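Local coordinates for protein N-acetylmuramoyl-L-alanine amidase (Mycolicibacterium smegmatis, PDB 7AGM) that probably cleaves the amide bond between N-acetylmuramic acid and L-alanine in peptidoglycan, as a zinc-dependent amidase of the mycobacterial cell wall, at residues L61-A66 against D206-G211; K140-Q145 against P177-E182. All coordinates share one frame; numbering follows the deposited sequence.

Contact 1. Residues L61-A66 against D206-G211; sequences LRVRAA and DAIVRG
V209 is the main bump of this contact, and the hollow it fills lies between V63 and A66, one turn apart on helix 52-69. Its CG2 carries the fit: it sits 3.7 Å from A66 CB and 3.9 Å from V63 CA. The second methyl, V209 CG1, only grazes A66, at 4.1 Å from its CB. Because the side chain of A66 ends at CB, the valine can settle close against that turn. V63 answers with its own branches, sliding past V209 in the opposite direction. Its CG1, anti to the backbone N (chi1 168°), lies 3.9 Å from V209 CG2, while the side chains of V63 and I208 cross at about a right angle, with V63 CG2 4.0 Å from I208 CG2. A205 and I212, just before and just after 206-211 on helix 198-219, also touch V63. Beside the contact, R62 forms a salt bridge with D58 and a hydrogen bond with Q202. The axes of the two short segments approach to 9.1 Å and cross at -48°, near the roughly -50° class of ridges-into-grooves packing, with which this fit is consistent, here between two neighbouring helices of the alpha/beta fold of zinc amidases.

Contact 2. Residues K140-Q145 against P177-E182; sequences KVMRDQ and PSVLVE
M142 meets V179 and V181 through aliphatic branches and sulfur alone; the flat groups, the R143 guanidinium and the D144 carboxylate, pair on helix 134-148 away from the strand. D144 lies at the edge of the guanidinium, in its plane, and R143 grips it side-on with two nitrogens that converge on one oxygen: R143 NE is 2.8 Å from D144 OD1 and R143 NH2 is 2.9 Å from the same D144 OD1. Both donors come to the anti side of that oxygen, tilted 20° and 27° out of the carboxylate plane. These two hydrogen bonds to a single acceptor are part of a salt bridge, and with R143 NH1 hydrogen-bonded to the carbonyl oxygen of G160 the rotation of the guanidinium is probably well fixed.

The contact itself rests on one bent chain. M142 CG stands anti to the backbone N, which directs the side chain at the sheet, and the folds at the next two torsions turn the thioether across V181 at about a right angle. V181 CG2 is the methyl that receives it, 3.8 Å from M142 CG and 4.0 Å from M142 SD. The terminal methyl still lies against V181, with M142 CE 4.2 Å from V181 CG2, and reaches V179 more loosely, 4.4 Å from V179 CG2.

All three touching residues are buried. L180, between the two valines, points away from the helix and packs on the zinc ligand H107. F138 and L146, one turn before and one turn after M142, extend the helix's cover over V179 and V181 respectively. V120 of strand 119-123 adjoins M142 on the sheet, and I208 and I212 of helix 198-219 close in from the neighbouring helix.

How the contacts relate
From the N terminus, the chain first passes through 61-66 on helix 52-69, then 140-145 on helix 134-148, then 177-182 on strand 178-185, and last 206-211 on helix 198-219. Contact 2 closes a short loop of 31 intervening residues; contact 1 spans 139 and encloses it entirely, so the two nest without crossing. Contact 1 joins an early helix to the C-terminal one, whereas contact 2 seats a helix on an inner strand of the mixed sheet. Their centres lie 12 Å apart, and helix 198-219 bridges them: G211 of 206-211 packs on V141 and Q145 of 140-145. Together they link three helices and the sheet.

Contact 1. Residues L61-A66 against D206-G211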
ATOM      1  N   LEU A  61      -9.334  -6.372   0.076  1.00 14.62           N
ATOM      2  CA  LEU A  61     -10.655  -6.779   0.553  1.00 15.07           C
ATOM      3  C   LEU A  61     -10.549  -7.514   1.884  1.00 14.22           C
ATOM      4  O   LEU A  61     -11.397  -7.348   2.770  1.00 14.77           O
ATOM      5  CB  LEU A  61     -11.330  -7.678  -0.486  1.00 16.79           C
ATOM      6  CG  LEU A  61     -11.776  -6.996  -1.780  1.00 19.33           C
ATOM      7  CD1 LEU A  61     -12.403  -8.014  -2.727  1.00 20.21           C
ATOM      8  CD2 LEU A  61     -12.757  -5.858  -1.486  1.00 21.44           C
ATOM      9  N   ARG A  62      -9.522  -8.349   2.030  1.00 14.31           N
ATOM     10  CA  ARG A  62      -9.307  -9.058   3.284  1.00 14.43           C
ATOM     11  C   ARG A  62      -8.929  -8.094   4.398  1.00 14.15           C
ATOM     12  O   ARG A  62      -9.426  -8.225   5.524  1.00 15.16           O
ATOM     13  CB  ARG A  62      -8.252 -10.139   3.082  1.00 15.09           C
ATOM     14  CG  ARG A  62      -8.737 -11.231   2.128  1.00 15.29           C
ATOM     15  CD  ARG A  62      -7.613 -12.151   1.678  1.00 15.85           C
ATOM     16  NE  ARG A  62      -8.059 -13.072   0.629  1.00 17.00           N
ATOM     17  CZ  ARG A  62      -8.608 -14.261   0.853  1.00 18.26           C
ATOM     18  NH1 ARG A  62      -8.781 -14.699   2.093  1.00 18.62           N
ATOM     19  NH2 ARG A  62      -8.984 -15.016  -0.171  1.00 19.70           N
ATOM     20  N   VAL A  63      -8.072  -7.108   4.101  1.00 14.16           N
ATOM     21  CA  VAL A  63      -7.747  -6.078   5.086  1.00 14.15           C
ATOM     22  C   VAL A  63      -9.010  -5.338   5.515  1.00 15.12           C
ATOM     23  O   VAL A  63      -9.250  -5.128   6.709  1.00 15.90           O
ATOM     24  CB  VAL A  63      -6.686  -5.107   4.529  1.00 13.20           C
ATOM     25  CG1 VAL A  63      -6.549  -3.871   5.431  1.00 13.91           C
ATOM     26  CG2 VAL A  63      -5.329  -5.809   4.366  1.00 12.77           C
ATOM     27  N   ARG A  64      -9.841  -4.941   4.547  1.00 15.41           N
ATOM     28  CA  ARG A  64     -11.049  -4.187   4.876  1.00 16.26           C
ATOM     29  C   ARG A  64     -11.964  -4.976   5.803  1.00 15.96           C
ATOM     30  O   ARG A  64     -12.490  -4.436   6.783  1.00 16.22           O
ATOM     31  CB  ARG A  64     -11.812  -3.782   3.614  1.00 17.60           C
ATOM     32  CG  ARG A  64     -13.135  -3.136   3.978  1.00 19.48           C
ATOM     33  CD  ARG A  64     -13.838  -2.563   2.806  1.00 22.84           C
ATOM     34  NE  ARG A  64     -14.422  -3.598   1.973  1.00 25.51           N
ATOM     35  CZ  ARG A  64     -15.159  -3.334   0.905  1.00 40.57           C
ATOM     36  NH1 ARG A  64     -15.393  -2.074   0.563  1.00 31.01           N
ATOM     37  NH2 ARG A  64     -15.657  -4.325   0.184  1.00 32.84           N
ATOM     38  N   ALA A  65     -12.199  -6.252   5.484  1.00 15.25           N
ATOM     39  CA  ALA A  65     -13.069  -7.075   6.320  1.00 15.57           C
ATOM     40  C   ALA A  65     -12.563  -7.145   7.757  1.00 15.19           C
ATOM     41  O   ALA A  65     -13.351  -7.042   8.705  1.00 16.45           O
ATOM     42  CB  ALA A  65     -13.178  -8.478   5.727  1.00 16.15           C
ATOM     43  N   ALA A  66     -11.249  -7.302   7.944  1.00 14.76           N
ATOM     44  CA  ALA A  66     -10.716  -7.395   9.298  1.00 15.95           C
ATOM     45  C   ALA A  66     -10.847  -6.069  10.036  1.00 16.09           C
ATOM     46  O   ALA A  66     -11.180  -6.048  11.227  1.00 16.90           O
ATOM     47  CB  ALA A  66      -9.266  -7.880   9.271  1.00 16.74           C
ATOM     48  N   ASP A 206      -3.458 -10.183   7.151  1.00 15.61           N
ATOM     49  CA  ASP A 206      -3.420 -10.241   8.610  1.00 16.10           C
ATOM     50  C   ASP A 206      -2.269  -9.408   9.156  1.00 15.33           C
ATOM     51  O   ASP A 206      -2.418  -8.717  10.168  1.00 15.63           O
ATOM     52  CB  ASP A 206      -3.266 -11.690   9.080  1.00 18.47           C
ATOM     53  CG  ASP A 206      -4.512 -12.524   8.867  1.00 20.87           C
ATOM     54  OD1 ASP A 206      -5.603 -11.963   8.651  1.00 20.65           O
ATOM     55  OD2 ASP A 206      -4.391 -13.763   8.937  1.00 22.84           O
ATOM     56  N   ALA A 207      -1.108  -9.473   8.499  1.00 14.91           N
ATOM     57  CA  ALA A 207       0.047  -8.700   8.948  1.00 15.05           C
ATOM     58  C   ALA A 207      -0.179  -7.207   8.745  1.00 15.39           C
ATOM     59  O   ALA A 207       0.161  -6.392   9.615  1.00 15.83           O
ATOM     60  CB  ALA A 207       1.288  -9.162   8.184  1.00 16.05           C
ATOM     61  N   ILE A 208      -0.742  -6.828   7.597  1.00 14.20           N
ATOM     62  CA  ILE A 208      -1.040  -5.421   7.348  1.00 13.70           C
ATOM     63  C   ILE A 208      -2.030  -4.886   8.380  1.00 13.34           C
ATOM     64  O   ILE A 208      -1.866  -3.774   8.900  1.00 13.42           O
ATOM     65  CB  ILE A 208      -1.516  -5.226   5.895  1.00 13.74           C
ATOM     66  CG1 ILE A 208      -0.367  -5.559   4.931  1.00 14.60           C
ATOM     67  CG2 ILE A 208      -2.075  -3.802   5.697  1.00 14.05           C
ATOM     68  CD1 ILE A 208      -0.782  -5.605   3.460  1.00 15.37           C
ATOM     69  N   VAL A 209      -3.058  -5.679   8.710  1.00 13.87           N
ATOM     70  CA  VAL A 209      -4.036  -5.264   9.715  1.00 13.65           C
ATOM     71  C   VAL A 209      -3.372  -5.033  11.068  1.00 14.66           C
ATOM     72  O   VAL A 209      -3.681  -4.056  11.762  1.00 15.71           O
ATOM     73  CB  VAL A 209      -5.189  -6.287   9.799  1.00 15.00           C
ATOM     74  CG1 VAL A 209      -6.060  -6.009  11.010  1.00 15.97           C
ATOM     75  CG2 VAL A 209      -6.024  -6.247   8.529  1.00 16.89           C
ATOM     76  N   ARG A 210      -2.444  -5.910  11.462  1.00 14.76           N
ATOM     77  CA  ARG A 210      -1.727  -5.695  12.719  1.00 15.94           C
ATOM     78  C   ARG A 210      -0.950  -4.386  12.688  1.00 14.92           C
ATOM     79  O   ARG A 210      -0.917  -3.649  13.682  1.00 15.90           O
ATOM     80  CB  ARG A 210      -0.785  -6.865  13.005  1.00 19.00           C
ATOM     81  CG  ARG A 210      -1.495  -8.155  13.379  1.00 23.48           C
ATOM     82  CD  ARG A 210      -0.513  -9.309  13.528  1.00 28.78           C
ATOM     83  NE  ARG A 210       0.397  -9.115  14.654  1.00 66.06           N
ATOM     84  CZ  ARG A 210       1.412  -9.924  14.949  1.00 79.90           C
ATOM     85  NH1 ARG A 210       1.659 -10.990  14.199  1.00 67.93           N
ATOM     86  NH2 ARG A 210       2.184  -9.663  15.997  1.00 67.22           N
ATOM     87  N   GLY A 211      -0.312  -4.082  11.556  1.00 14.38           N
ATOM     88  CA  GLY A 211       0.358  -2.794  11.415  1.00 14.60           C
ATOM     89  C   GLY A 211      -0.594  -1.617  11.547  1.00 13.45           C
ATOM     90  O   GLY A 211      -0.292  -0.627  12.223  1.00 14.16           O
TER

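Contact 2. Residues K140-Q145 against P177-E182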
ATOM      1  N   LYS A 140       7.386   2.467  10.563  1.00 15.16           N
ATOM      2  CA  LYS A 140       8.109   1.582  11.469  0.65 18.60           C
ATOM      3  C   LYS A 140       7.183   0.539  12.087  1.00 16.05           C
ATOM      4  O   LYS A 140       7.543  -0.641  12.168  1.00 15.84           O
ATOM      5  CB  LYS A 140       8.815   2.405  12.546  0.65 27.77           C
ATOM      6  CG  LYS A 140       9.855   3.371  11.996  0.65 66.24           C
ATOM      7  CD  LYS A 140      10.577   4.117  13.110  0.65 45.21           C
ATOM      8  CE  LYS A 140      11.639   5.046  12.545  0.65 55.42           C
ATOM      9  NZ  LYS A 140      12.391   5.755  13.614  0.65 65.31           N
ATOM     10  N   VAL A 141       5.989   0.949  12.530  1.00 14.43           N
ATOM     11  CA  VAL A 141       5.046  -0.012  13.099  1.00 14.96           C
ATOM     12  C   VAL A 141       4.658  -1.054  12.054  1.00 13.67           C
ATOM     13  O   VAL A 141       4.597  -2.261  12.337  1.00 14.24           O
ATOM     14  CB  VAL A 141       3.806   0.719  13.649  1.00 17.05           C
ATOM     15  CG1 VAL A 141       2.763  -0.285  14.117  1.00 18.68           C
ATOM     16  CG2 VAL A 141       4.180   1.690  14.781  1.00 17.61           C
ATOM     17  N   MET A 142       4.394  -0.603  10.828  1.00 13.15           N
ATOM     18  CA  MET A 142       4.011  -1.524   9.760  1.00 12.78           C
ATOM     19  C   MET A 142       5.142  -2.497   9.444  1.00 12.96           C
ATOM     20  O   MET A 142       4.928  -3.713   9.344  1.00 13.15           O
ATOM     21  CB  MET A 142       3.624  -0.730   8.516  1.00 13.20           C
ATOM     22  CG  MET A 142       3.194  -1.605   7.340  1.00 13.85           C
ATOM     23  SD  MET A 142       1.659  -2.512   7.625  1.00 14.28           S
ATOM     24  CE  MET A 142       0.455  -1.198   7.433  1.00 15.05           C
ATOM     25  N   ARG A 143       6.366  -1.975   9.296  1.00 13.11           N
ATOM     26  CA  ARG A 143       7.534  -2.830   9.077  1.00 13.72           C
ATOM     27  C   ARG A 143       7.685  -3.865  10.189  1.00 13.70           C
ATOM     28  O   ARG A 143       7.924  -5.056   9.923  1.00 14.00           O
ATOM     29  CB  ARG A 143       8.776  -1.948   9.010  1.00 13.53           C
ATOM     30  CG  ARG A 143      10.068  -2.692   8.715  1.00 15.42           C
ATOM     31  CD  ARG A 143      11.129  -2.401   9.762  1.00 19.51           C
ATOM     32  NE  ARG A 143      10.969  -3.257  10.930  1.00 21.82           N
ATOM     33  CZ  ARG A 143      11.509  -4.472  11.048  1.00 22.75           C
ATOM     34  NH1 ARG A 143      12.253  -4.978  10.068  1.00 23.92           N
ATOM     35  NH2 ARG A 143      11.306  -5.182  12.150  1.00 21.81           N
ATOM     36  N   ASP A 144       7.515  -3.436  11.445  1.00 13.76           N
ATOM     37  CA  ASP A 144       7.676  -4.350  12.571  1.00 14.50           C
ATOM     38  C   ASP A 144       6.627  -5.457  12.542  1.00 14.89           C
ATOM     39  O   ASP A 144       6.930  -6.619  12.840  1.00 16.15           O
ATOM     40  CB  ASP A 144       7.617  -3.580  13.893  1.00 15.63           C
ATOM     41  CG  ASP A 144       8.893  -2.814  14.191  1.00 18.63           C
ATOM     42  OD1 ASP A 144       9.888  -2.971  13.455  1.00 19.07           O
ATOM     43  OD2 ASP A 144       8.889  -2.045  15.173  1.00 21.56           O
ATOM     44  N   GLN A 145       5.388  -5.124  12.174  1.00 14.70           N
ATOM     45  CA  GLN A 145       4.335  -6.135  12.198  1.00 15.06           C
ATOM     46  C   GLN A 145       4.440  -7.099  11.024  1.00 14.88           C
ATOM     47  O   GLN A 145       4.133  -8.285  11.178  1.00 16.35           O
ATOM     48  CB  GLN A 145       2.946  -5.489  12.280  1.00 15.78           C
ATOM     49  CG  GLN A 145       2.647  -4.884  13.635  1.00 17.58           C
ATOM     50  CD  GLN A 145       2.920  -5.863  14.766  1.00 19.33           C
ATOM     51  OE1 GLN A 145       2.382  -6.976  14.778  1.00 19.66           O
ATOM     52  NE2 GLN A 145       3.766  -5.462  15.718  1.00 21.37           N
ATOM     53  N   PRO A 177      -1.484  10.589   7.729  1.00 13.12           N
ATOM     54  CA  PRO A 177      -0.472   9.526   7.816  1.00 13.72           C
ATOM     55  C   PRO A 177      -0.678   8.485   6.723  1.00 12.11           C
ATOM     56  O   PRO A 177      -1.799   8.023   6.490  1.00 13.10           O
ATOM     57  CB  PRO A 177      -0.704   8.930   9.210  1.00 14.21           C
ATOM     58  CG  PRO A 177      -1.277  10.063   9.986  1.00 14.33           C
ATOM     59  CD  PRO A 177      -2.159  10.803   9.019  1.00 13.48           C
ATOM     60  N   SER A 178       0.418   8.116   6.044  1.00 11.74           N
ATOM     61  CA  SER A 178       0.298   7.321   4.823  1.00 12.06           C
ATOM     62  C   SER A 178       1.564   6.517   4.575  1.00 11.91           C
ATOM     63  O   SER A 178       2.675   7.051   4.687  1.00 12.89           O
ATOM     64  CB  SER A 178       0.013   8.241   3.630  1.00 13.00           C
ATOM     65  OG  SER A 178      -0.217   7.503   2.442  1.00 14.37           O
ATOM     66  N   VAL A 179       1.389   5.229   4.265  1.00 11.37           N
ATOM     67  CA  VAL A 179       2.497   4.357   3.892  1.00 12.01           C
ATOM     68  C   VAL A 179       2.050   3.511   2.710  1.00 11.96           C
ATOM     69  O   VAL A 179       0.853   3.346   2.452  1.00 12.05           O
ATOM     70  CB  VAL A 179       2.987   3.445   5.048  1.00 12.55           C
ATOM     71  CG1 VAL A 179       3.497   4.290   6.241  1.00 12.96           C
ATOM     72  CG2 VAL A 179       1.896   2.454   5.460  1.00 13.17           C
ATOM     73  N   LEU A 180       3.029   2.988   1.975  1.00 12.21           N
ATOM     74  CA  LEU A 180       2.772   2.098   0.848  1.00 12.18           C
ATOM     75  C   LEU A 180       3.508   0.794   1.119  1.00 11.74           C
ATOM     76  O   LEU A 180       4.723   0.800   1.336  1.00 13.50           O
ATOM     77  CB  LEU A 180       3.222   2.751  -0.463  1.00 12.98           C
ATOM     78  CG  LEU A 180       2.904   1.995  -1.764  1.00 13.13           C
ATOM     79  CD1 LEU A 180       2.952   2.940  -2.956  1.00 14.71           C
ATOM     80  CD2 LEU A 180       3.834   0.805  -2.020  1.00 13.72           C
ATOM     81  N   VAL A 181       2.774  -0.316   1.143  1.00 12.03           N
ATOM     82  CA  VAL A 181       3.351  -1.622   1.440  1.00 12.30           C
ATOM     83  C   VAL A 181       3.553  -2.361   0.122  1.00 12.26           C
ATOM     84  O   VAL A 181       2.577  -2.685  -0.571  1.00 13.29           O
ATOM     85  CB  VAL A 181       2.466  -2.439   2.393  1.00 13.13           C
ATOM     86  CG1 VAL A 181       3.079  -3.829   2.617  1.00 14.72           C
ATOM     87  CG2 VAL A 181       2.243  -1.707   3.710  1.00 14.02           C
ATOM     88  N   GLU A 182       4.813  -2.614  -0.237  1.00 12.73           N
ATOM     89  CA  GLU A 182       5.151  -3.568  -1.292  1.00 13.52           C
ATOM     90  C   GLU A 182       5.285  -4.931  -0.614  1.00 13.75           C
ATOM     91  O   GLU A 182       6.245  -5.171   0.126  1.00 14.82           O
ATOM     92  CB  GLU A 182       6.443  -3.164  -2.010  1.00 15.58           C
ATOM     93  CG  GLU A 182       6.332  -1.936  -2.901  1.00 17.55           C
ATOM     94  CD  GLU A 182       5.674  -2.212  -4.234  1.00 20.78           C
ATOM     95  OE1 GLU A 182       5.264  -3.368  -4.459  1.00 21.34           O
ATOM     96  OE2 GLU A 182       5.571  -1.275  -5.062  1.00 23.09           O
TER